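Local coordinates for restriction endonuclease UbaLAI (PDB 5O63), which binds its cognate DNA through the N-terminal B3 domain modelled here and acts as a monomeric Type IIE restriction enzyme that cleaves DNA, at residues M24-T30 with P106-L112; M95-L99 with F125-N129. All coordinates share one frame; numbering follows the deposited sequence.

Contact 1 (M24-T30 with P106-L112). With nucleotides of chain D.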
loop_
_atom_site.group_PDB
_atom_site.type_symbol
_atom_site.label_atom_id
_atom_site.label_comp_id
_atom_site.label_asym_id
_atom_site.label_seq_id
_atom_site.Cartn_x
_atom_site.Cartn_y
_atom_site.Cartn_z
ATOM N N MET A 24 8.420 -0.678 -3.798
ATOM C CA MET A 24 7.107 -1.261 -3.447
ATOM C C MET A 24 7.066 -1.723 -2.013
ATOM O O MET A 24 8.034 -2.307 -1.490
ATOM C CB MET A 24 6.796 -2.429 -4.397
ATOM C CG MET A 24 5.556 -3.282 -4.003
ATOM S SD MET A 24 5.280 -4.717 -5.056
ATOM C CE MET A 24 6.683 -5.695 -4.632
ATOM N N PHE A 25 5.930 -1.466 -1.366
ATOM C CA PHE A 25 5.590 -2.120 -0.107
ATOM C C PHE A 25 4.272 -2.852 -0.332
ATOM O O PHE A 25 3.249 -2.208 -0.603
ATOM C CB PHE A 25 5.490 -1.068 1.021
ATOM C CG PHE A 25 4.688 -1.520 2.222
ATOM C CD1 PHE A 25 4.988 -2.674 2.937
ATOM C CD2 PHE A 25 3.604 -0.764 2.643
ATOM C CE1 PHE A 25 4.210 -3.071 4.062
ATOM C CE2 PHE A 25 2.827 -1.129 3.748
ATOM C CZ PHE A 25 3.107 -2.290 4.475
ATOM N N ALA A 26 4.249 -4.168 -0.238
ATOM C CA ALA A 26 3.021 -4.964 -0.425
ATOM C C ALA A 26 2.809 -5.786 0.824
ATOM O O ALA A 26 3.760 -6.325 1.414
ATOM C CB ALA A 26 3.111 -5.855 -1.607
ATOM N N LYS A 27 1.556 -5.873 1.213
ATOM C CA LYS A 27 1.186 -6.501 2.498
ATOM C C LYS A 27 -0.053 -7.363 2.289
ATOM O O LYS A 27 -1.087 -6.919 1.762
ATOM C CB LYS A 27 0.916 -5.473 3.606
ATOM C CG LYS A 27 0.688 -6.155 4.968
ATOM C CD LYS A 27 0.071 -5.182 6.012
ATOM C CE LYS A 27 -0.038 -5.926 7.368
ATOM N NZ LYS A 27 -0.863 -5.092 8.387
ATOM N N VAL A 28 0.043 -8.631 2.706
ATOM C CA VAL A 28 -1.157 -9.436 2.879
ATOM C C VAL A 28 -1.785 -9.041 4.193
ATOM O O VAL A 28 -1.133 -9.111 5.267
ATOM C CB VAL A 28 -0.818 -10.972 2.912
ATOM C CG1 VAL A 28 -2.053 -11.792 3.071
ATOM C CG2 VAL A 28 -0.000 -11.354 1.631
ATOM N N LEU A 29 -3.017 -8.547 4.112
ATOM C CA LEU A 29 -3.630 -7.947 5.306
ATOM C C LEU A 29 -3.875 -9.019 6.364
ATOM O O LEU A 29 -3.976 -10.236 6.037
ATOM C CB LEU A 29 -4.972 -7.257 4.992
ATOM C CG LEU A 29 -4.783 -6.089 3.987
ATOM C CD1 LEU A 29 -6.174 -5.358 4.034
ATOM C CD2 LEU A 29 -3.598 -5.243 4.352
ATOM N N THR A 30 -4.037 -8.584 7.619
ATOM C CA THR A 30 -4.564 -9.487 8.664
ATOM C C THR A 30 -6.038 -9.154 8.860
ATOM O O THR A 30 -6.467 -8.024 8.433
ATOM C CB THR A 30 -3.836 -9.340 10.036
ATOM O OG1 THR A 30 -4.258 -8.145 10.720
ATOM C CG2 THR A 30 -2.287 -9.222 9.841
ATOM N N PRO A 106 -7.711 -14.264 1.349
ATOM C CA PRO A 106 -6.837 -13.167 1.788
ATOM C C PRO A 106 -7.033 -11.886 0.952
ATOM O O PRO A 106 -7.539 -11.889 -0.185
ATOM C CB PRO A 106 -5.422 -13.710 1.548
ATOM C CG PRO A 106 -5.631 -14.722 0.385
ATOM C CD PRO A 106 -6.928 -15.400 0.776
ATOM N N ARG A 107 -6.615 -10.798 1.578
ATOM C CA ARG A 107 -6.633 -9.436 0.979
ATOM C C ARG A 107 -5.214 -8.942 0.851
ATOM O O ARG A 107 -4.356 -9.324 1.643
ATOM C CB ARG A 107 -7.420 -8.481 1.870
ATOM C CG ARG A 107 -8.917 -8.744 1.883
ATOM C CD ARG A 107 -9.648 -7.897 2.973
ATOM N NE ARG A 107 -9.181 -8.272 4.341
ATOM C CZ ARG A 107 -9.108 -7.440 5.374
ATOM N NH1 ARG A 107 -9.582 -6.152 5.285
ATOM N NH2 ARG A 107 -8.642 -7.863 6.553
ATOM N N LEU A 108 -4.963 -8.089 -0.150
ATOM C CA LEU A 108 -3.628 -7.568 -0.405
ATOM C C LEU A 108 -3.722 -6.035 -0.552
ATOM O O LEU A 108 -4.664 -5.556 -1.157
ATOM C CB LEU A 108 -3.046 -8.200 -1.711
ATOM C CG LEU A 108 -1.620 -7.845 -2.070
ATOM C CD1 LEU A 108 -0.618 -8.522 -1.100
ATOM C CD2 LEU A 108 -1.281 -8.265 -3.563
ATOM N N THR A 109 -2.745 -5.320 -0.021
ATOM C CA THR A 109 -2.523 -3.935 -0.431
ATOM C C THR A 109 -1.170 -3.796 -1.066
ATOM O O THR A 109 -0.192 -4.367 -0.568
ATOM C CB THR A 109 -2.650 -2.977 0.756
ATOM O OG1 THR A 109 -1.696 -3.304 1.798
ATOM C CG2 THR A 109 -4.053 -2.991 1.285
ATOM N N ILE A 110 -1.098 -3.035 -2.171
ATOM C CA ILE A 110 0.172 -2.704 -2.790
ATOM C C ILE A 110 0.335 -1.191 -2.769
ATOM O O ILE A 110 -0.545 -0.475 -3.210
ATOM C CB ILE A 110 0.282 -3.203 -4.219
ATOM C CG1 ILE A 110 0.093 -4.721 -4.286
ATOM C CG2 ILE A 110 1.657 -2.687 -4.848
ATOM C CD1 ILE A 110 0.041 -5.201 -5.691
ATOM N N PHE A 111 1.469 -0.716 -2.252
ATOM C CA PHE A 111 1.816 0.691 -2.336
ATOM C C PHE A 111 3.067 0.765 -3.198
ATOM O O PHE A 111 3.989 -0.014 -3.035
ATOM C CB PHE A 111 2.121 1.298 -0.971
ATOM C CG PHE A 111 0.967 1.300 0.008
ATOM C CD1 PHE A 111 0.266 2.475 0.203
ATOM C CD2 PHE A 111 0.676 0.157 0.792
ATOM C CE1 PHE A 111 -0.796 2.508 1.135
ATOM C CE2 PHE A 111 -0.396 0.205 1.711
ATOM C CZ PHE A 111 -1.089 1.380 1.852
ATOM N N LEU A 112 3.111 1.729 -4.099
ATOM C CA LEU A 112 4.282 1.913 -4.949
ATOM C C LEU A 112 4.713 3.361 -4.793
ATOM O O LEU A 112 3.857 4.250 -4.844
ATOM C CB LEU A 112 3.933 1.637 -6.410
ATOM C CG LEU A 112 5.052 1.561 -7.436
ATOM C CD1 LEU A 112 5.729 0.222 -7.290
ATOM C CD2 LEU A 112 4.498 1.808 -8.894
ATOM P P DC D 3 0.819 -9.547 11.833
ATOM O OP1 DC D 3 0.735 -10.997 11.385
ATOM O OP2 DC D 3 0.911 -8.416 10.833
ATOM O "O5'" DC D 3 -0.406 -9.249 12.796
ATOM C "C5'" DC D 3 -0.677 -10.156 13.821
ATOM C "C4'" DC D 3 -1.749 -9.644 14.715
ATOM O "O4'" DC D 3 -1.292 -8.474 15.425
ATOM C "C3'" DC D 3 -3.023 -9.205 14.005
ATOM O "O3'" DC D 3 -3.924 -10.322 14.073
ATOM C "C2'" DC D 3 -3.492 -7.993 14.862
ATOM C "C1'" DC D 3 -2.503 -8.025 16.039
ATOM N N1 DC D 3 -2.297 -6.762 16.676
ATOM C C2 DC D 3 -2.719 -6.602 18.006
ATOM O O2 DC D 3 -3.191 -7.597 18.611
ATOM N N3 DC D 3 -2.617 -5.371 18.601
ATOM C C4 DC D 3 -2.137 -4.324 17.915
ATOM N N4 DC D 3 -2.016 -3.168 18.561
ATOM C C5 DC D 3 -1.715 -4.450 16.518
ATOM C C6 DC D 3 -1.805 -5.685 15.954
ATOM P P DC D 4 -5.458 -10.329 13.641
ATOM O OP1 DC D 4 -5.806 -11.740 13.256
ATOM O OP2 DC D 4 -5.687 -9.230 12.592
ATOM O "O5'" DC D 4 -6.286 -9.868 14.903
ATOM C "C5'" DC D 4 -6.296 -10.779 16.100
ATOM C "C4'" DC D 4 -7.117 -10.170 17.195
ATOM O "O4'" DC D 4 -6.487 -8.962 17.660
ATOM C "C3'" DC D 4 -8.525 -9.753 16.715
ATOM O "O3'" DC D 4 -9.488 -10.447 17.525
ATOM C "C2'" DC D 4 -8.580 -8.240 16.994
ATOM C "C1'" DC D 4 -7.474 -8.106 18.075
ATOM N N1 DC D 4 -6.895 -6.759 18.107
ATOM C C2 DC D 4 -7.252 -5.887 19.155
ATOM O O2 DC D 4 -7.986 -6.301 20.108
ATOM N N3 DC D 4 -6.737 -4.626 19.146
ATOM C C4 DC D 4 -5.948 -4.207 18.133
ATOM N N4 DC D 4 -5.527 -2.924 18.173
ATOM C C5 DC D 4 -5.574 -5.083 17.033
ATOM C C6 DC D 4 -6.094 -6.331 17.048
HETATM O O HOH W 1 -5.602 -11.453 4.275
HETATM O O HOH W 2 -7.373 -10.468 6.382
#
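Phe-25 and Phe-111 reach the same face of the sheet by different torsions: CG of Phe-25 swings beside its own carbonyl carbon (chi1 159°), while CG of Phe-111 sits beside its backbone N (chi1 -63°). The rings end up side by side and pointing the same way, with CD2 of Phe-25 3.6 Å from CD2 of Phe-111. Their planes are only 15° apart but slid so far that they barely overlap. The pair rides on two antiparallel strands of the B3 pseudobarrel, 19-28 and 108-116. Phe-25 with Phe-111 and Lys-27 with Thr-109 are hydrogen-bonded pairs, each joined by two backbone bonds; Leu-29 N to Arg-107 O (2.9 Å) adds one more. On the other face, CG of the engineered Met-24 packs 4.0 Å from CG2 of Ile-110, and Val-28 CG2 meets Leu-108 CD1; helices 3-14 and 136-144 cover this side.

Beyond the strand the chemistry turns polar. CD1 of Leu-29 lies over one face of the Arg-107 guanidinium, 3.7 Å from NH1, while CD2 of Leu-29 touches both OG1 and CG2 of Thr-109. A water joins Leu-29 O to Arg-107 N, and a second lies in the guanidinium plane at NH2. Asp-105 forms a salt bridge with NE, and the carbonyls of Leu-99 and Asp-33 take NH1, which probably fixes the turn of the guanidinium beneath Leu-29 CD1. Next along, Thr-30 OG1 donates to OP2 of DC4 of chain D at 2.6 Å. A backbone-bonded strand pair, mostly apolar in its side chains, thus runs out into a loop whose Thr-30 hydroxyl reaches a DNA phosphate, whereas Thr-109 OG1 stays buried without a partner.

Contact 2 (M95-L99 with F125-N129)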
loop_
_atom_site.group_PDB
_atom_site.type_symbol
_atom_site.label_atom_id
_atom_site.label_comp_id
_atom_site.label_asym_id
_atom_site.label_seq_id
_atom_site.Cartn_x
_atom_site.Cartn_y
_atom_site.Cartn_z
ATOM N N MET A 95 -8.180 4.506 2.950
ATOM C CA MET A 95 -8.092 3.707 1.754
ATOM C C MET A 95 -9.430 3.304 1.137
ATOM O O MET A 95 -10.537 3.492 1.704
ATOM C CB MET A 95 -7.269 2.443 2.057
ATOM C CG MET A 95 -5.866 2.830 2.314
ATOM S SD MET A 95 -4.916 1.439 2.971
ATOM C CE MET A 95 -5.605 1.568 4.623
ATOM N N HIS A 96 -9.292 2.827 -0.109
ATOM C CA HIS A 96 -10.422 2.287 -0.873
ATOM C C HIS A 96 -11.303 1.293 -0.061
ATOM O O HIS A 96 -10.804 0.443 0.686
ATOM C CB HIS A 96 -9.882 1.612 -2.141
ATOM C CG HIS A 96 -10.923 1.369 -3.169
ATOM N ND1 HIS A 96 -11.901 0.405 -3.024
ATOM C CD2 HIS A 96 -11.155 1.986 -4.360
ATOM C CE1 HIS A 96 -12.668 0.415 -4.107
ATOM N NE2 HIS A 96 -12.227 1.359 -4.940
ATOM N N GLY A 97 -12.606 1.503 -0.128
ATOM C CA GLY A 97 -13.543 0.694 0.660
ATOM C C GLY A 97 -13.582 -0.788 0.320
ATOM O O GLY A 97 -14.151 -1.574 1.110
ATOM N N LEU A 98 -12.950 -1.204 -0.773
ATOM C CA LEU A 98 -12.879 -2.641 -1.069
ATOM C C LEU A 98 -12.309 -3.346 0.159
ATOM O O LEU A 98 -12.691 -4.475 0.471
ATOM C CB LEU A 98 -12.002 -2.937 -2.302
ATOM C CG LEU A 98 -11.891 -4.440 -2.644
ATOM C CD1 LEU A 98 -13.267 -5.148 -2.713
ATOM C CD2 LEU A 98 -11.165 -4.612 -3.968
ATOM N N LEU A 99 -11.425 -2.683 0.894
ATOM C CA LEU A 99 -10.734 -3.433 1.987
ATOM C C LEU A 99 -11.685 -3.736 3.150
ATOM O O LEU A 99 -11.385 -4.577 4.002
ATOM C CB LEU A 99 -9.555 -2.665 2.550
ATOM C CG LEU A 99 -8.368 -2.458 1.621
ATOM C CD1 LEU A 99 -7.316 -1.681 2.404
ATOM C CD2 LEU A 99 -7.872 -3.785 1.093
ATOM N N PHE A 125 -1.580 3.375 -4.919
ATOM C CA PHE A 125 -2.170 2.322 -4.089
ATOM C C PHE A 125 -3.050 1.432 -4.891
ATOM O O PHE A 125 -3.882 1.893 -5.668
ATOM C CB PHE A 125 -2.980 3.006 -2.978
ATOM C CG PHE A 125 -3.825 2.086 -2.181
ATOM C CD1 PHE A 125 -5.161 1.886 -2.510
ATOM C CD2 PHE A 125 -3.281 1.435 -1.086
ATOM C CE1 PHE A 125 -5.984 1.017 -1.737
ATOM C CE2 PHE A 125 -4.079 0.553 -0.288
ATOM C CZ PHE A 125 -5.429 0.347 -0.622
ATOM N N ASP A 126 -2.960 0.116 -4.646
ATOM C CA ASP A 126 -3.800 -0.882 -5.289
ATOM C C ASP A 126 -4.186 -1.902 -4.210
ATOM O O ASP A 126 -3.505 -2.019 -3.214
ATOM C CB ASP A 126 -3.036 -1.552 -6.418
ATOM C CG ASP A 126 -3.910 -2.353 -7.387
ATOM O OD1 ASP A 126 -5.144 -2.364 -7.291
ATOM O OD2 ASP A 126 -3.335 -2.900 -8.357
ATOM N N CYS A 127 -5.319 -2.560 -4.401
ATOM C CA CYS A 127 -5.702 -3.587 -3.429
ATOM C C CYS A 127 -6.651 -4.567 -4.025
ATOM O O CYS A 127 -7.240 -4.345 -5.086
ATOM C CB CYS A 127 -6.291 -2.971 -2.202
ATOM S SG CYS A 127 -7.913 -2.258 -2.511
ATOM N N ALA A 128 -6.784 -5.697 -3.345
ATOM C CA ALA A 128 -7.467 -6.824 -3.898
ATOM C C ALA A 128 -7.904 -7.791 -2.818
ATOM O O ALA A 128 -7.378 -7.791 -1.725
ATOM C CB ALA A 128 -6.547 -7.556 -4.907
ATOM N N ASN A 129 -8.907 -8.595 -3.172
ATOM C CA ASN A 129 -9.269 -9.715 -2.323
ATOM C C ASN A 129 -9.470 -10.978 -3.167
ATOM O O ASN A 129 -9.186 -10.991 -4.363
ATOM C CB ASN A 129 -10.495 -9.376 -1.469
ATOM C CG ASN A 129 -11.793 -9.228 -2.270
ATOM O OD1 ASN A 129 -12.020 -9.868 -3.301
ATOM N ND2 ASN A 129 -12.695 -8.406 -1.711
HETATM O O HOH W 3 -11.950 -7.097 0.758
#
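A Met-aromatic contact inside the B3 pseudobarrel ties the loop ahead of strand 108-116 to the end of strand 121-128. Engineered Met-95 crosses the Phe-125 ring at about a right angle: its CG lies over the ring face, 4.2 Å from the centroid, and SD comes in obliquely to 3.5 Å from CE2 of Phe-125. At the edge of the same ring are His-96 CB and Leu-99 CD1, the latter 4.1 Å from Phe-125 CZ. An alanine in place of Phe-125 would probably leave the Met-95 thioether and Leu-99 CD1 without their shared surface and Phe-111 without its edge-to-face partner.

Farther along the strand, Cys-127 meets two leucines. Its CB is 3.7 Å from Leu-99 CD2, and its SG, turned between its own N and carbonyl carbon (chi1 70°), reaches Leu-98 CB. Within the loop, His-96 ND1 accepts Leu-98 N in the plane of the imidazole, and its carbonyl O accepts Leu-99 N. No direct hydrogen bond spans the two segments. Asn-129 OD1 accepts Gly-131 N, and its ND2 donates to a water that in turn donates to Leu-98 O at 2.7 Å.

Both contacts are largely buried and meet on strands 108-116 and 121-128, which are neighbours in one sheet: Ile-110 N lies 2.8 Å from Asp-126 O, a probable hydrogen bond between them. Contact 1, close to the centre of the chain, is strand against strand, held mainly by backbone bonds and more polar toward its DNA-facing end. Contact 2 lies farther out, sets a loop on a strand by side-chain packing and a water, and has partly exposed residues at its margin. The aromatic cluster runs through both by way of Phe-111 and Phe-125, and the two also join where the Arg-107 side chain reaches the loop at Leu-99.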